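Local coordinates for protein ciona betagamma-crystallin (Ciona intestinalis, PDB 2BV2) that binds two calcium ions in a single betagamma-crystallin domain and probably serves as a structural component of the neuroectodermal visual system, at residues Thr20-Ser23 and Asp24-Val27. Sequence-based numbering, arbitrary orientation.
Sequences TSVS and DLNV. With ACT (acetate ion), chain E.
With CG1 of V22 anti to the backbone N (chi1 174°) and CG of L25 turned anti to its own carbonyl carbon (chi1 -75°), the two side chains meet methyl to methyl, V22 CG1 lying 4.0 Å from L25 CD2. The contact belongs to the first Greek key motif of the betagamma-crystallin domain, in the long loop that leads from strand 15-18 to strand 36-41, where an Asx turn at D24 starts a 3-10 segment. V22 CG1 also touches V27 CG2 at 4.2 Å and packs against the carbonyl oxygen of D24, so this one methyl meets D24, L25 and V27. L25 is the buried member of the group, its side chain about 8 Å from a bound calcium ion. Backbone hydrogen bonds pair V22 with V80 and L25 with S78, tying the loop to strand 79-82 and the residue just before it.

An acetate ion, probably from the crystallisation liquor, bridges consecutive amides: S23 N donates to the acetate O over 2.9 Å, nearly straight at 167°, while D24 N reaches OXT at a more bent angle. V27 CG2 lies 4.0 Å from the acetate methyl CH3, while V27 CG1 comes to the same distance from the carboxylate oxygen OXT. In the Asx turn, D24 OD1 accepts two bonds from N26, which hold the carboxylate over the start of the 3-10 segment. The backbone N of N26 approaches from above the carboxylate plane at 3.1 Å, whereas N26 ND2 reaches the syn lone pair of D24 OD1 at 2.9 Å.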
loop_
_atom_site.group_PDB
_atom_site.type_symbol
_atom_site.label_atom_id
_atom_site.label_comp_id
_atom_site.label_asym_id
_atom_site.label_seq_id
_atom_site.Cartn_x
_atom_site.Cartn_y
_atom_site.Cartn_z
ATOM N N THR A 20 -5.188 -9.823 2.968
ATOM C CA THR A 20 -5.863 -10.327 1.776
ATOM C C THR A 20 -5.830 -9.199 0.765
ATOM O O THR A 20 -5.583 -8.055 1.133
ATOM C CB THR A 20 -7.331 -10.711 2.110
ATOM O OG1 THR A 20 -7.342 -11.773 3.068
ATOM C CG2 THR A 20 -8.106 -11.161 0.889
ATOM N N SER A 21 -6.050 -9.520 -0.500
ATOM C CA SER A 21 -6.062 -8.526 -1.557
ATOM C C SER A 21 -7.275 -7.626 -1.384
ATOM O O SER A 21 -8.273 -8.037 -0.806
ATOM C CB SER A 21 -6.036 -9.218 -2.922
ATOM O OG SER A 21 -4.881 -10.056 -3.048
ATOM N N VAL A 22 -7.162 -6.385 -1.852
ATOM C CA VAL A 22 -8.243 -5.408 -1.780
ATOM C C VAL A 22 -8.259 -4.653 -3.098
ATOM O O VAL A 22 -7.330 -3.909 -3.380
ATOM C CB VAL A 22 -8.040 -4.397 -0.628
ATOM C CG1 VAL A 22 -9.091 -3.316 -0.686
ATOM C CG2 VAL A 22 -8.072 -5.131 0.717
ATOM N N SER A 23 -9.311 -4.863 -3.892
ATOM C CA SER A 23 -9.407 -4.273 -5.230
ATOM C C SER A 23 -9.748 -2.793 -5.204
ATOM O O SER A 23 -9.525 -2.090 -6.196
ATOM C CB SER A 23 -10.460 -5.016 -6.067
ATOM O OG SER A 23 -10.822 -4.284 -7.233
ATOM N N ASP A 24 -10.319 -2.316 -4.095
ATOM C CA ASP A 24 -10.726 -0.924 -3.991
ATOM C C ASP A 24 -10.536 -0.422 -2.568
ATOM O O ASP A 24 -11.378 -0.662 -1.695
ATOM C CB ASP A 24 -12.187 -0.788 -4.425
ATOM C CG ASP A 24 -12.736 0.622 -4.274
ATOM O OD1 ASP A 24 -11.956 1.574 -4.072
ATOM O OD2 ASP A 24 -13.973 0.768 -4.356
ATOM N N LEU A 25 -9.433 0.285 -2.336
ATOM C CA LEU A 25 -9.130 0.770 -0.977
ATOM C C LEU A 25 -10.184 1.689 -0.382
ATOM O O LEU A 25 -10.181 1.886 0.816
ATOM C CB LEU A 25 -7.752 1.431 -0.908
ATOM C CG LEU A 25 -6.552 0.475 -0.933
ATOM C CD1 LEU A 25 -5.323 1.279 -1.047
ATOM C CD2 LEU A 25 -6.467 -0.424 0.304
ATOM N N ASN A 26 -11.065 2.254 -1.208
ATOM C CA ASN A 26 -12.209 3.048 -0.706
ATOM C C ASN A 26 -13.092 2.298 0.284
ATOM O O ASN A 26 -13.704 2.915 1.159
ATOM C CB ASN A 26 -13.087 3.527 -1.840
ATOM C CG ASN A 26 -12.496 4.682 -2.610
ATOM O OD1 ASN A 26 -12.293 5.778 -2.075
ATOM N ND2 ASN A 26 -12.257 4.465 -3.893
ATOM N N VAL A 27 -13.185 0.981 0.136
ATOM C CA VAL A 27 -14.032 0.181 1.030
ATOM C C VAL A 27 -13.586 0.337 2.484
ATOM O O VAL A 27 -14.402 0.215 3.406
ATOM C CB VAL A 27 -14.082 -1.311 0.635
ATOM C CG1 VAL A 27 -14.562 -1.485 -0.808
ATOM C CG2 VAL A 27 -12.736 -1.976 0.843
HETATM C C ACT E . -12.280 -5.253 -2.188
HETATM O O ACT E . -11.690 -6.166 -2.833
HETATM O OXT ACT E . -12.183 -4.079 -2.621
HETATM C CH3 ACT E . -13.040 -5.533 -0.932
#